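Local coordinates for hydrazine synthase beta subunit (Candidatus Kuenenia stuttgartiensis, PDB 5C2V), which forms part of the complex that condenses nitric oxide with ammonium into hydrazine, and may modulate passage of the hydroxylamine intermediate between its active sites, at residues L244-L249 with L305-Y311; H276-D282 with L312-T318. All coordinates share one frame; numbering follows the deposited sequence.

Contact 1 (L244-L249 with L305-Y311)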
loop_
_atom_site.group_PDB
_atom_site.type_symbol
_atom_site.label_atom_id
_atom_site.label_comp_id
_atom_site.label_asym_id
_atom_site.label_seq_id
_atom_site.Cartn_x
_atom_site.Cartn_y
_atom_site.Cartn_z
ATOM N N LEU B 244 29.892 16.056 4.114
ATOM C CA LEU B 244 28.735 15.662 4.908
ATOM C C LEU B 244 28.031 16.870 5.518
ATOM O O LEU B 244 28.679 17.842 5.898
ATOM C CB LEU B 244 29.162 14.684 6.007
ATOM C CG LEU B 244 29.731 13.349 5.519
ATOM C CD1 LEU B 244 30.113 12.462 6.694
ATOM C CD2 LEU B 244 28.738 12.640 4.608
ATOM N N PRO B 245 26.693 16.806 5.616
ATOM C CA PRO B 245 25.885 17.918 6.131
ATOM C C PRO B 245 26.028 18.105 7.637
ATOM O O PRO B 245 26.202 17.120 8.349
ATOM C CB PRO B 245 24.458 17.500 5.771
ATOM C CG PRO B 245 24.505 16.011 5.780
ATOM C CD PRO B 245 25.857 15.655 5.229
ATOM N N LEU B 246 26.044 19.352 8.099
ATOM C CA LEU B 246 25.862 19.655 9.517
ATOM C C LEU B 246 24.442 20.102 9.881
ATOM O O LEU B 246 24.147 20.340 11.052
ATOM C CB LEU B 246 26.862 20.724 9.961
ATOM C CG LEU B 246 28.312 20.248 10.043
ATOM C CD1 LEU B 246 29.265 21.427 10.138
ATOM C CD2 LEU B 246 28.483 19.315 11.233
ATOM N N ASP B 247 23.564 20.210 8.888
ATOM C CA ASP B 247 22.285 20.892 9.087
ATOM C C ASP B 247 21.069 19.971 9.154
ATOM O O ASP B 247 21.024 18.932 8.495
ATOM C CB ASP B 247 22.059 21.914 7.968
ATOM C CG ASP B 247 23.211 22.886 7.819
ATOM O OD1 ASP B 247 23.709 23.392 8.847
ATOM O OD2 ASP B 247 23.614 23.153 6.667
ATOM N N ASP B 248 20.085 20.368 9.956
ATOM C CA ASP B 248 18.749 19.790 9.867
ATOM C C ASP B 248 18.009 20.503 8.742
ATOM O O ASP B 248 18.558 21.409 8.113
ATOM C CB ASP B 248 17.984 19.930 11.187
ATOM C CG ASP B 248 18.645 19.187 12.330
ATOM O OD1 ASP B 248 19.403 18.234 12.062
ATOM O OD2 ASP B 248 18.400 19.549 13.501
ATOM N N LEU B 249 16.767 20.106 8.488
ATOM C CA LEU B 249 15.974 20.773 7.464
ATOM C C LEU B 249 15.680 22.209 7.879
ATOM O O LEU B 249 15.956 23.148 7.136
ATOM C CB LEU B 249 14.666 20.023 7.206
ATOM C CG LEU B 249 13.742 20.655 6.161
ATOM C CD1 LEU B 249 14.376 20.611 4.780
ATOM C CD2 LEU B 249 12.381 19.980 6.152
ATOM N N LEU B 305 19.199 16.185 4.274
ATOM C CA LEU B 305 19.035 17.108 5.390
ATOM C C LEU B 305 18.516 16.404 6.639
ATOM O O LEU B 305 18.300 17.035 7.674
ATOM C CB LEU B 305 18.109 18.260 4.991
ATOM C CG LEU B 305 18.758 19.258 4.024
ATOM C CD1 LEU B 305 17.832 20.423 3.707
ATOM C CD2 LEU B 305 20.087 19.762 4.573
ATOM N N GLY B 306 18.303 15.097 6.530
ATOM C CA GLY B 306 17.966 14.278 7.679
ATOM C C GLY B 306 19.106 13.384 8.133
ATOM O O GLY B 306 18.976 12.661 9.119
ATOM N N LEU B 307 20.226 13.436 7.418
ATOM C CA LEU B 307 21.318 12.487 7.630
ATOM C C LEU B 307 22.065 12.708 8.945
ATOM O O LEU B 307 22.472 11.746 9.599
ATOM C CB LEU B 307 22.305 12.546 6.461
ATOM C CG LEU B 307 23.505 11.597 6.533
ATOM C CD1 LEU B 307 23.043 10.150 6.611
ATOM C CD2 LEU B 307 24.428 11.802 5.340
ATOM N N VAL B 308 22.239 13.973 9.323
ATOM C CA VAL B 308 22.971 14.335 10.537
ATOM C C VAL B 308 22.513 13.559 11.767
ATOM O O VAL B 308 23.334 13.096 12.561
ATOM C CB VAL B 308 22.839 15.840 10.839
ATOM C CG1 VAL B 308 23.729 16.633 9.933
ATOM C CG2 VAL B 308 21.402 16.292 10.670
ATOM N N ARG B 309 21.199 13.395 11.892
ATOM C CA ARG B 309 20.593 12.749 13.049
ATOM C C ARG B 309 21.106 11.330 13.258
ATOM O O ARG B 309 20.984 10.775 14.350
ATOM C CB ARG B 309 19.070 12.740 12.911
ATOM C CG ARG B 309 18.443 14.118 13.008
ATOM C CD ARG B 309 18.886 14.821 14.282
ATOM N NE ARG B 309 18.253 16.126 14.445
ATOM C CZ ARG B 309 17.115 16.327 15.101
ATOM N NH1 ARG B 309 16.478 15.304 15.656
ATOM N NH2 ARG B 309 16.611 17.549 15.201
ATOM N N ASP B 310 21.678 10.740 12.213
ATOM C CA ASP B 310 22.302 9.435 12.360
ATOM C C ASP B 310 23.560 9.543 13.218
ATOM O O ASP B 310 23.698 8.828 14.211
ATOM C CB ASP B 310 22.634 8.832 10.991
ATOM C CG ASP B 310 21.393 8.499 10.183
ATOM O OD1 ASP B 310 20.283 8.533 10.756
ATOM O OD2 ASP B 310 21.526 8.192 8.979
ATOM N N TYR B 311 24.476 10.433 12.841
ATOM C CA TYR B 311 25.718 10.590 13.597
ATOM C C TYR B 311 25.750 11.738 14.613
ATOM O O TYR B 311 26.786 11.962 15.237
ATOM C CB TYR B 311 26.918 10.731 12.651
ATOM C CG TYR B 311 26.741 11.662 11.473
ATOM C CD1 TYR B 311 26.885 13.037 11.617
ATOM C CD2 TYR B 311 26.475 11.161 10.206
ATOM C CE1 TYR B 311 26.740 13.887 10.534
ATOM C CE2 TYR B 311 26.328 12.002 9.120
ATOM C CZ TYR B 311 26.462 13.363 9.288
ATOM O OH TYR B 311 26.316 14.199 8.206
HETATM O O HOH W 1 21.651 16.722 7.351
#
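The side chains of Asp248 and Arg309 cross at about a right angle. From CB the Arg309 chain runs to CG and bends there (chi2 -54°). This bend brings CD to 4.1 Å from Asp248 OD1, within reach of the carboxylate. Beyond CD, NE gives a weak, long hydrogen bond to the same OD1. At the tip, NH2 donates to Asp248 OD2 over 3.2 Å, completing a salt bridge. The acceptor lies in the guanidinium plane, yet NH2 approaches from above the carboxylate plane, the two planes standing 63° apart. Arg315 is the stronger partner of that OD2.

The setting is a beta-propeller: 244-249 leaves the last strand of one four-stranded blade, and 305-311 leads into the last strand of the next. At the other end of the contact, Tyr311 OH donates to Pro245 O at 2.9 Å, in the carbonyl plane and on a lone pair; a tyrosine spans this distance while its ring, reached obliquely by Leu244 CB, stays buried. Pro245, whose nitrogen carries no hydrogen, offers a compact apolar ring, with CD 4.1 Å from Leu307 CD2 and CG near Val308 CG1. Leu249 CD1 meets Leu305 CD1 at 3.6 Å. Between the segments a water donates to Asp247 O and accepts a weak bond from Val308 N. Ala568 of the alpha subunit packs on Leu305.

Contact 2 (H276-D282 with L312-T318); sequences HRVTILD and LVARVPT
Val278 and Val316 face each other as an antiparallel hydrogen-bonded pair, their backbones exchanging two bonds, of which Val278 N to Val316 O measures 2.9 Å. Val316 O takes a second donor, Thr318 OG1, so the threonine hydroxyl is held just where its strand ends. This is the tight side: Ile280 CD1 reaches Val316 CG2 at 3.9 Å, and Val278 and Val316 pack against Ile347 of the neighbouring blade. Beta-branched residues suit it, since they favour an extended backbone and give compact apolar surface, to Ile347 and, from Ile280 and Val316, to the gamma subunit.

Toward Asp282 the pairing becomes irregular. Val313 and Ala314 both face Ile280 in a classic beta bulge. Ile280 O therefore receives a straight bond from Ala314 N (163°) and a weak, bent one from Val313 N. The looser side is this outer strand, 312-317, where Val313 and Ala314 stay partly exposed even though Pro3 of the gamma subunit packs on both.

On the face bearing Arg277, Thr279, Leu281, Leu312 and Arg315, the two arginines run alongside each other with guanidinium planes 14° apart. The Arg277 chain is extended from CG to NE, and Arg315 CD lies over one face of its guanidinium, toward the rim. Leu312 CD2 sits 4.0 Å above the centre of the Arg315 group, on the side opposite Arg277 NH2. Arg277 pairs with Asp253, which also accepts from Thr279 OG1, while Arg315 pairs with Asp248. Carboxylates at both guanidiniums probably offset the closeness of like charges and let arginines line this face.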
loop_
_atom_site.group_PDB
_atom_site.type_symbol
_atom_site.label_atom_id
_atom_site.label_comp_id
_atom_site.label_asym_id
_atom_site.label_seq_id
_atom_site.Cartn_x
_atom_site.Cartn_y
_atom_site.Cartn_z
ATOM N N HIS B 276 26.180 29.972 17.730
ATOM C CA HIS B 276 26.627 30.028 19.122
ATOM C C HIS B 276 26.476 28.706 19.866
ATOM O O HIS B 276 25.906 28.673 20.957
ATOM C CB HIS B 276 25.859 31.110 19.886
ATOM C CG HIS B 276 25.661 32.375 19.112
ATOM N ND1 HIS B 276 26.713 33.133 18.643
ATOM C CD2 HIS B 276 24.534 33.015 18.727
ATOM C CE1 HIS B 276 26.240 34.185 18.002
ATOM N NE2 HIS B 276 24.923 34.140 18.036
ATOM N N ARG B 277 26.978 27.617 19.292
ATOM C CA ARG B 277 26.807 26.321 19.950
ATOM C C ARG B 277 27.878 25.324 19.545
ATOM O O ARG B 277 28.499 25.473 18.507
ATOM C CB ARG B 277 25.421 25.752 19.637
ATOM C CG ARG B 277 25.201 25.435 18.169
ATOM C CD ARG B 277 23.722 25.311 17.849
ATOM N NE ARG B 277 23.496 24.906 16.465
ATOM C CZ ARG B 277 22.316 24.952 15.855
ATOM N NH1 ARG B 277 21.246 25.392 16.503
ATOM N NH2 ARG B 277 22.208 24.558 14.594
ATOM N N VAL B 278 28.091 24.299 20.363
ATOM C CA VAL B 278 29.079 23.278 20.028
ATOM C C VAL B 278 28.402 22.006 19.533
ATOM O O VAL B 278 27.642 21.370 20.263
ATOM C CB VAL B 278 29.980 22.941 21.228
ATOM C CG1 VAL B 278 30.927 21.804 20.873
ATOM C CG2 VAL B 278 30.759 24.171 21.667
ATOM N N THR B 279 28.683 21.640 18.287
ATOM C CA THR B 279 28.115 20.434 17.700
ATOM C C THR B 279 29.045 19.243 17.907
ATOM O O THR B 279 30.187 19.241 17.447
ATOM C CB THR B 279 27.837 20.613 16.196
ATOM O OG1 THR B 279 26.715 21.489 16.020
ATOM C CG2 THR B 279 27.521 19.274 15.550
ATOM N N ILE B 280 28.544 18.235 18.613
ATOM C CA ILE B 280 29.308 17.028 18.896
ATOM C C ILE B 280 28.783 15.854 18.082
ATOM O O ILE B 280 27.589 15.529 18.137
ATOM C CB ILE B 280 29.264 16.669 20.391
ATOM C CG1 ILE B 280 29.571 17.903 21.243
ATOM C CG2 ILE B 280 30.233 15.536 20.697
ATOM C CD1 ILE B 280 29.456 17.661 22.729
ATOM N N LEU B 281 29.688 15.225 17.334
ATOM C CA LEU B 281 29.343 14.129 16.436
ATOM C C LEU B 281 30.033 12.824 16.825
ATOM O O LEU B 281 31.115 12.834 17.419
ATOM C CB LEU B 281 29.711 14.488 14.994
ATOM C CG LEU B 281 29.157 15.795 14.425
ATOM C CD1 LEU B 281 29.693 16.032 13.023
ATOM C CD2 LEU B 281 27.638 15.773 14.424
ATOM N N ASP B 282 29.409 11.706 16.461
ATOM C CA ASP B 282 29.962 10.383 16.728
ATOM C C ASP B 282 30.826 9.968 15.543
ATOM O O ASP B 282 30.323 9.756 14.441
ATOM C CB ASP B 282 28.835 9.372 16.968
ATOM C CG ASP B 282 29.335 8.042 17.509
ATOM O OD1 ASP B 282 30.321 7.496 16.972
ATOM O OD2 ASP B 282 28.730 7.539 18.480
ATOM N N LEU B 312 24.652 12.465 14.800
ATOM C CA LEU B 312 24.724 13.630 15.684
ATOM C C LEU B 312 24.550 13.233 17.144
ATOM O O LEU B 312 23.490 12.757 17.549
ATOM C CB LEU B 312 23.655 14.662 15.306
ATOM C CG LEU B 312 23.406 15.797 16.307
ATOM C CD1 LEU B 312 24.578 16.769 16.350
ATOM C CD2 LEU B 312 22.102 16.527 16.005
ATOM N N VAL B 313 25.605 13.433 17.930
ATOM C CA VAL B 313 25.533 13.208 19.368
ATOM C C VAL B 313 24.769 14.310 20.094
ATOM O O VAL B 313 23.801 14.037 20.804
ATOM C CB VAL B 313 26.938 13.088 19.993
ATOM C CG1 VAL B 313 26.835 12.907 21.501
ATOM C CG2 VAL B 313 27.705 11.937 19.361
ATOM N N ALA B 314 25.204 15.556 19.909
ATOM C CA ALA B 314 24.586 16.668 20.635
ATOM C C ALA B 314 24.824 18.036 20.000
ATOM O O ALA B 314 25.724 18.203 19.181
ATOM C CB ALA B 314 25.079 16.680 22.079
ATOM N N ARG B 315 24.001 19.010 20.380
ATOM C CA ARG B 315 24.317 20.416 20.149
ATOM C C ARG B 315 24.185 21.178 21.465
ATOM O O ARG B 315 23.090 21.320 22.008
ATOM C CB ARG B 315 23.411 21.021 19.075
ATOM C CG ARG B 315 23.604 20.414 17.694
ATOM C CD ARG B 315 22.791 21.154 16.645
ATOM N NE ARG B 315 23.002 20.609 15.306
ATOM C CZ ARG B 315 22.021 20.231 14.493
ATOM N NH1 ARG B 315 20.757 20.339 14.880
ATOM N NH2 ARG B 315 22.303 19.745 13.291
ATOM N N VAL B 316 25.314 21.672 21.964
ATOM C CA VAL B 316 25.389 22.243 23.305
ATOM C C VAL B 316 25.430 23.772 23.301
ATOM O O VAL B 316 26.257 24.369 22.612
ATOM C CB VAL B 316 26.624 21.709 24.054
ATOM C CG1 VAL B 316 26.539 22.053 25.523
ATOM C CG2 VAL B 316 26.739 20.203 23.873
ATOM N N PRO B 317 24.526 24.406 24.069
ATOM C CA PRO B 317 24.482 25.865 24.230
ATOM C C PRO B 317 25.825 26.454 24.656
ATOM O O PRO B 317 26.507 25.891 25.513
ATOM C CB PRO B 317 23.434 26.062 25.327
ATOM C CG PRO B 317 22.541 24.883 25.200
ATOM C CD PRO B 317 23.437 23.742 24.805
ATOM N N THR B 318 26.189 27.584 24.059
ATOM C CA THR B 318 27.473 28.222 24.324
ATOM C C THR B 318 27.267 29.731 24.444
ATOM O O THR B 318 26.144 30.219 24.312
ATOM C CB THR B 318 28.492 27.903 23.203
ATOM O OG1 THR B 318 28.283 26.564 22.738
ATOM C CG2 THR B 318 29.925 28.026 23.696
#

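Overall arrangement
Contacts 1 and 2 have centres about 13 Å apart and meet where helix 308-311 runs into strand 312-317. Contact 2 is an antiparallel strand pair inside one blade, its register broken by a bulge, and is held mainly by backbone hydrogen bonds; contact 1 joins the end of one blade's last strand and the loop after it to the loop and short helix that lead into the next blade's last strand, and relies on side chains. Contact 1 is nearly all buried, although farther from the chain's centre; contact 2 is partly buried. Asp248 OD2 and Arg315 NH1, 2.8 Å apart, join the two. The alpha subunit adjoins both contacts, the gamma subunit contact 2.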